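Local coordinates for Non-catalytic protein 1 (Piromyces equi, PDB 1WCU) that probably binds plant cell-wall polysaccharides as a family 29 carbohydrate-binding module with no catalytic activity of its own, at residues Y58-T72 / I127-C141. Residues are numbered along the deposited sequence; the frame is centred on the assembly and turned at random.
Sequences YGKGGCIYLQVKTET and IPIYMRYIIYSTGSC
An antiparallel strand pair within one sheet of this two-sheet beta fold, interrupted by a beta bulge, joins 62-70 to 129-137. Paired backbone bonds run from Cys63 with Ser137 to Lys69 with Tyr130. Between Tyr65 and Gln67 the register slips by one, because Tyr133, in a left-handed backbone conformation with both angles positive, is the extra residue. Its carbonyl O meets the Tyr65 ring edge at CD1 (3.2 Å), while its own ring presents CD2 edge-on to Gln67 CD (3.4 Å), the amide and ring planes 64° apart. The hydroxyl of Tyr65 reaches Glu103.

On the opposite face from Tyr65, Leu66, Val68, Ile129, Met131 and Ile134 bring branched or flexible apolar chains into the interior; Val68 CG1 lies alongside Ile129 CG2 at 3.7 Å. Farther along, Tyr136 swings its CG anti to the backbone N (chi1 169°), carrying the ring toward the corner at Lys60 and Gly61. There its OH donates to Gly61 O (2.7 Å) from above the carbonyl plane, and Tyr58 lays CB over one ring face, 3.9 Å from the centroid, with its own ring edge turned to that face. Gly59 and Gly62 suit this corner, since a side chain on either would collide with the Tyr136 hydroxyl. A phenylalanine at Tyr136 would probably leave Gly61 O without this donor and the corner less firmly held.

Beyond the strand, Cys141 closes a disulfide to Cys63 (SG to SG 2.1 Å). The corner is thus tied to strand 129-137 by a buried phenol, with a covalent link beside it.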
loop_
_atom_site.group_PDB
_atom_site.type_symbol
_atom_site.label_atom_id
_atom_site.label_comp_id
_atom_site.label_asym_id
_atom_site.label_seq_id
_atom_site.Cartn_x
_atom_site.Cartn_y
_atom_site.Cartn_z
ATOM N N TYR A 58 8.879 -3.064 -7.708
ATOM C CA TYR A 58 7.551 -3.427 -8.199
ATOM C C TYR A 58 7.487 -3.208 -9.702
ATOM O O TYR A 58 7.083 -4.093 -10.445
ATOM C CB TYR A 58 6.476 -2.581 -7.514
ATOM C CG TYR A 58 6.151 -3.006 -6.101
ATOM C CD1 TYR A 58 5.233 -4.010 -5.861
ATOM C CD2 TYR A 58 6.715 -2.375 -5.003
ATOM C CE1 TYR A 58 4.893 -4.395 -4.576
ATOM C CE2 TYR A 58 6.394 -2.759 -3.720
ATOM C CZ TYR A 58 5.486 -3.776 -3.501
ATOM O OH TYR A 58 5.154 -4.137 -2.203
ATOM N N GLY A 59 7.875 -2.013 -10.127
ATOM C CA GLY A 59 7.829 -1.618 -11.523
ATOM C C GLY A 59 8.006 -0.131 -11.644
ATOM O O GLY A 59 8.324 0.542 -10.663
ATOM N N LYS A 60 7.821 0.383 -12.854
ATOM C CA LYS A 60 7.980 1.799 -13.171
ATOM C C LYS A 60 6.614 2.293 -13.617
ATOM O O LYS A 60 6.062 1.810 -14.598
ATOM C CB LYS A 60 9.033 1.978 -14.264
ATOM C CG LYS A 60 9.287 3.416 -14.661
ATOM C CD LYS A 60 10.496 3.529 -15.571
ATOM C CE LYS A 60 10.793 4.976 -15.932
ATOM N NZ LYS A 60 9.899 5.481 -16.967
ATOM N N GLY A 61 6.057 3.248 -12.890
ATOM C CA GLY A 61 4.652 3.610 -13.092
ATOM C C GLY A 61 3.745 2.477 -12.652
ATOM O O GLY A 61 4.100 1.708 -11.763
ATOM N N GLY A 62 2.578 2.376 -13.273
ATOM C CA GLY A 62 1.607 1.334 -12.955
ATOM C C GLY A 62 0.474 1.811 -12.056
ATOM O O GLY A 62 0.142 3.005 -12.014
ATOM N N CYS A 63 -0.109 0.856 -11.337
ATOM C CA CYS A 63 -1.292 1.103 -10.525
ATOM C C CYS A 63 -1.181 0.360 -9.212
ATOM O O CYS A 63 -0.803 -0.821 -9.197
ATOM C CB CYS A 63 -2.525 0.638 -11.272
ATOM S SG CYS A 63 -4.094 1.123 -10.459
ATOM N N ILE A 64 -1.514 1.042 -8.125
ATOM C CA ILE A 64 -1.641 0.414 -6.818
ATOM C C ILE A 64 -3.128 0.336 -6.471
ATOM O O ILE A 64 -3.818 1.361 -6.428
ATOM C CB ILE A 64 -0.870 1.212 -5.729
ATOM C CG1 ILE A 64 0.645 1.181 -5.993
ATOM C CG2 ILE A 64 -1.167 0.679 -4.328
ATOM C CD1 ILE A 64 1.443 2.240 -5.267
ATOM N N TYR A 65 -3.600 -0.880 -6.213
ATOM C CA TYR A 65 -4.974 -1.167 -5.797
ATOM C C TYR A 65 -4.948 -1.695 -4.372
ATOM O O TYR A 65 -4.070 -2.495 -4.014
ATOM C CB TYR A 65 -5.602 -2.218 -6.717
ATOM C CG TYR A 65 -6.947 -2.727 -6.269
ATOM C CD1 TYR A 65 -7.045 -3.749 -5.354
ATOM C CD2 TYR A 65 -8.125 -2.187 -6.772
ATOM C CE1 TYR A 65 -8.290 -4.230 -4.939
ATOM C CE2 TYR A 65 -9.370 -2.657 -6.352
ATOM C CZ TYR A 65 -9.437 -3.672 -5.444
ATOM O OH TYR A 65 -10.670 -4.151 -5.012
ATOM N N LEU A 66 -5.907 -1.270 -3.559
ATOM C CA LEU A 66 -6.198 -1.943 -2.283
ATOM C C LEU A 66 -7.590 -1.582 -1.805
ATOM O O LEU A 66 -8.208 -0.624 -2.313
ATOM C CB LEU A 66 -5.154 -1.606 -1.209
ATOM C CG LEU A 66 -5.259 -0.253 -0.503
ATOM C CD1 LEU A 66 -4.327 -0.220 0.712
ATOM C CD2 LEU A 66 -4.939 0.873 -1.435
ATOM N N GLN A 67 -8.060 -2.351 -0.834
ATOM C CA GLN A 67 -9.287 -2.032 -0.103
ATOM C C GLN A 67 -8.939 -1.616 1.327
ATOM O O GLN A 67 -8.071 -2.221 1.968
ATOM C CB GLN A 67 -10.246 -3.224 -0.096
ATOM C CG GLN A 67 -10.664 -3.660 -1.490
ATOM C CD GLN A 67 -11.668 -4.793 -1.521
ATOM O OE1 GLN A 67 -11.932 -5.360 -2.596
ATOM N NE2 GLN A 67 -12.201 -5.155 -0.367
ATOM N N VAL A 68 -9.632 -0.586 1.809
ATOM C CA VAL A 68 -9.407 -0.056 3.159
ATOM C C VAL A 68 -10.740 0.090 3.888
ATOM O O VAL A 68 -11.737 0.506 3.284
ATOM C CB VAL A 68 -8.734 1.323 3.122
ATOM C CG1 VAL A 68 -8.383 1.784 4.538
ATOM C CG2 VAL A 68 -7.487 1.277 2.256
ATOM N N LYS A 69 -10.742 -0.242 5.187
ATOM C CA LYS A 69 -11.849 0.010 6.112
ATOM C C LYS A 69 -11.226 0.666 7.321
ATOM O O LYS A 69 -10.290 0.124 7.901
ATOM C CB LYS A 69 -12.529 -1.308 6.511
ATOM C CG LYS A 69 -13.590 -1.140 7.589
ATOM C CD LYS A 69 -14.255 -2.462 7.933
ATOM C CE LYS A 69 -13.387 -3.369 8.716
ATOM N NZ LYS A 69 -14.145 -4.609 9.115
ATOM N N THR A 70 -11.724 1.832 7.716
ATOM C CA THR A 70 -11.134 2.566 8.837
ATOM C C THR A 70 -11.983 3.751 9.263
ATOM O O THR A 70 -12.742 4.298 8.460
ATOM C CB THR A 70 -9.701 3.084 8.464
ATOM O OG1 THR A 70 -9.065 3.638 9.628
ATOM C CG2 THR A 70 -9.743 4.127 7.375
ATOM N N GLU A 71 -11.801 4.169 10.517
ATOM C CA GLU A 71 -12.386 5.404 11.034
ATOM C C GLU A 71 -11.453 6.619 10.941
ATOM O O GLU A 71 -11.849 7.739 11.265
ATOM C CB GLU A 71 -12.843 5.202 12.480
ATOM C CG GLU A 71 -14.010 4.252 12.648
ATOM C CD GLU A 71 -14.475 4.214 14.089
ATOM O OE1 GLU A 71 -15.187 5.151 14.505
ATOM O OE2 GLU A 71 -14.089 3.269 14.808
ATOM N N THR A 72 -10.208 6.417 10.508
ATOM C CA THR A 72 -9.300 7.525 10.278
ATOM C C THR A 72 -9.137 7.753 8.752
ATOM O O THR A 72 -10.027 7.427 7.973
ATOM C CB THR A 72 -7.970 7.342 11.065
ATOM O OG1 THR A 72 -7.197 8.550 11.013
ATOM C CG2 THR A 72 -7.127 6.160 10.556
ATOM N N ILE A 127 -5.673 4.923 15.456
ATOM C CA ILE A 127 -6.885 4.162 15.084
ATOM C C ILE A 127 -6.510 3.119 14.028
ATOM O O ILE A 127 -5.807 3.445 13.082
ATOM C CB ILE A 127 -7.950 5.101 14.480
ATOM C CG1 ILE A 127 -8.519 6.019 15.586
ATOM C CG2 ILE A 127 -9.092 4.325 13.799
ATOM C CD1 ILE A 127 -9.440 7.075 15.078
ATOM N N PRO A 128 -6.981 1.876 14.173
ATOM C CA PRO A 128 -6.599 0.857 13.196
ATOM C C PRO A 128 -7.116 1.147 11.782
ATOM O O PRO A 128 -8.238 1.639 11.589
ATOM C CB PRO A 128 -7.185 -0.433 13.768
ATOM C CG PRO A 128 -8.315 0.023 14.627
ATOM C CD PRO A 128 -7.835 1.318 15.239
ATOM N N ILE A 129 -6.259 0.844 10.807
ATOM C CA ILE A 129 -6.546 0.953 9.385
ATOM C C ILE A 129 -6.493 -0.469 8.839
ATOM O O ILE A 129 -5.414 -1.075 8.807
ATOM C CB ILE A 129 -5.514 1.872 8.687
ATOM C CG1 ILE A 129 -5.587 3.288 9.279
ATOM C CG2 ILE A 129 -5.753 1.901 7.178
ATOM C CD1 ILE A 129 -4.348 4.092 9.053
ATOM N N TYR A 130 -7.653 -1.007 8.465
ATOM C CA TYR A 130 -7.783 -2.388 7.997
ATOM C C TYR A 130 -7.696 -2.452 6.482
ATOM O O TYR A 130 -8.353 -1.679 5.775
ATOM C CB TYR A 130 -9.135 -2.992 8.441
ATOM C CG TYR A 130 -9.362 -2.982 9.941
ATOM C CD1 TYR A 130 -9.961 -1.901 10.557
ATOM C CD2 TYR A 130 -8.991 -4.067 10.731
ATOM C CE1 TYR A 130 -10.179 -1.877 11.924
ATOM C CE2 TYR A 130 -9.191 -4.056 12.110
ATOM C CZ TYR A 130 -9.799 -2.965 12.695
ATOM O OH TYR A 130 -9.994 -2.944 14.079
ATOM N N MET A 131 -6.873 -3.372 5.978
ATOM C CA MET A 131 -6.610 -3.443 4.538
ATOM C C MET A 131 -6.760 -4.869 4.017
ATOM O O MET A 131 -6.438 -5.829 4.712
ATOM C CB MET A 131 -5.193 -2.933 4.230
ATOM C CG MET A 131 -5.069 -1.445 4.471
ATOM S SD MET A 131 -3.377 -0.862 4.521
ATOM C CE MET A 131 -3.026 -1.098 6.244
ATOM N N ARG A 132 -7.208 -4.982 2.767
ATOM C CA ARG A 132 -7.253 -6.257 2.062
ATOM C C ARG A 132 -6.876 -6.052 0.602
ATOM O O ARG A 132 -7.009 -4.951 0.072
ATOM C CB ARG A 132 -8.661 -6.877 2.114
ATOM C CG ARG A 132 -9.069 -7.381 3.479
ATOM C CD ARG A 132 -10.527 -7.843 3.494
ATOM N NE ARG A 132 -10.902 -8.339 4.815
ATOM C CZ ARG A 132 -12.149 -8.558 5.224
ATOM N NH1 ARG A 132 -13.165 -8.353 4.404
ATOM N NH2 ARG A 132 -12.374 -8.950 6.466
ATOM N N TYR A 133 -6.438 -7.122 -0.049
ATOM C CA TYR A 133 -6.236 -7.139 -1.504
ATOM C C TYR A 133 -5.319 -6.003 -1.978
ATOM O O TYR A 133 -5.675 -5.228 -2.860
ATOM C CB TYR A 133 -7.578 -7.143 -2.268
ATOM C CG TYR A 133 -8.619 -8.099 -1.726
ATOM C CD1 TYR A 133 -8.436 -9.469 -1.749
ATOM C CD2 TYR A 133 -9.773 -7.601 -1.163
ATOM C CE1 TYR A 133 -9.438 -10.340 -1.208
ATOM C CE2 TYR A 133 -10.744 -8.421 -0.641
ATOM C CZ TYR A 133 -10.581 -9.773 -0.659
ATOM O OH TYR A 133 -11.599 -10.538 -0.111
ATOM N N ILE A 134 -4.136 -5.945 -1.392
ATOM C CA ILE A 134 -3.111 -5.002 -1.799
ATOM C C ILE A 134 -2.406 -5.596 -3.013
ATOM O O ILE A 134 -1.732 -6.623 -2.910
ATOM C CB ILE A 134 -2.093 -4.728 -0.672
ATOM C CG1 ILE A 134 -2.816 -4.200 0.578
ATOM C CG2 ILE A 134 -1.052 -3.722 -1.175
ATOM C CD1 ILE A 134 -1.902 -4.077 1.793
ATOM N N ILE A 135 -2.581 -4.958 -4.165
ATOM C CA ILE A 135 -2.131 -5.508 -5.447
ATOM C C ILE A 135 -1.511 -4.399 -6.282
ATOM O O ILE A 135 -2.115 -3.352 -6.471
ATOM C CB ILE A 135 -3.307 -6.131 -6.265
ATOM C CG1 ILE A 135 -3.995 -7.251 -5.474
ATOM C CG2 ILE A 135 -2.817 -6.638 -7.628
ATOM C CD1 ILE A 135 -5.337 -7.664 -6.031
ATOM N N TYR A 136 -0.314 -4.631 -6.795
ATOM C CA TYR A 136 0.326 -3.738 -7.760
ATOM C C TYR A 136 0.221 -4.308 -9.175
ATOM O O TYR A 136 0.431 -5.491 -9.383
ATOM C CB TYR A 136 1.813 -3.562 -7.410
ATOM C CG TYR A 136 2.573 -2.872 -8.528
ATOM C CD1 TYR A 136 2.468 -1.490 -8.719
ATOM C CD2 TYR A 136 3.341 -3.590 -9.430
ATOM C CE1 TYR A 136 3.107 -0.852 -9.758
ATOM C CE2 TYR A 136 4.008 -2.945 -10.489
ATOM C CZ TYR A 136 3.883 -1.590 -10.649
ATOM O OH TYR A 136 4.524 -0.952 -11.697
ATOM N N SER A 137 -0.077 -3.447 -10.136
ATOM C CA SER A 137 -0.104 -3.800 -11.549
ATOM C C SER A 137 0.856 -2.903 -12.311
ATOM O O SER A 137 0.904 -1.695 -12.085
ATOM C CB SER A 137 -1.507 -3.590 -12.104
ATOM O OG SER A 137 -1.532 -3.828 -13.505
ATOM N N THR A 138 1.599 -3.483 -13.254
ATOM C CA THR A 138 2.414 -2.676 -14.155
ATOM C C THR A 138 1.559 -1.889 -15.144
ATOM O O THR A 138 2.046 -0.946 -15.770
ATOM C CB THR A 138 3.397 -3.533 -14.977
ATOM O OG1 THR A 138 2.674 -4.518 -15.708
ATOM C CG2 THR A 138 4.413 -4.219 -14.052
ATOM N N GLY A 139 0.294 -2.282 -15.276
ATOM C CA GLY A 139 -0.625 -1.646 -16.226
ATOM C C GLY A 139 -1.277 -0.394 -15.654
ATOM O O GLY A 139 -1.045 -0.012 -14.516
ATOM N N SER A 140 -2.112 0.253 -16.453
ATOM C CA SER A 140 -2.771 1.462 -15.993
ATOM C C SER A 140 -3.929 1.115 -15.069
ATOM O O SER A 140 -4.492 0.024 -15.105
ATOM C CB SER A 140 -3.282 2.238 -17.186
ATOM O OG SER A 140 -4.347 1.552 -17.763
ATOM N N CYS A 141 -4.302 2.062 -14.221
ATOM C CA CYS A 141 -5.459 1.833 -13.374
ATOM C C CYS A 141 -6.741 1.664 -14.180
ATOM O O CYS A 141 -7.596 0.912 -13.767
ATOM C CB CYS A 141 -5.638 2.961 -12.359
ATOM S SG CYS A 141 -4.360 3.079 -11.090
HETATM O O HOH W 1 4.637 -0.308 -15.696
HETATM O O HOH W 2 -1.944 4.158 -13.827
HETATM O O HOH W 3 -13.340 -7.365 1.429
HETATM O O HOH W 4 -10.919 1.946 12.288
#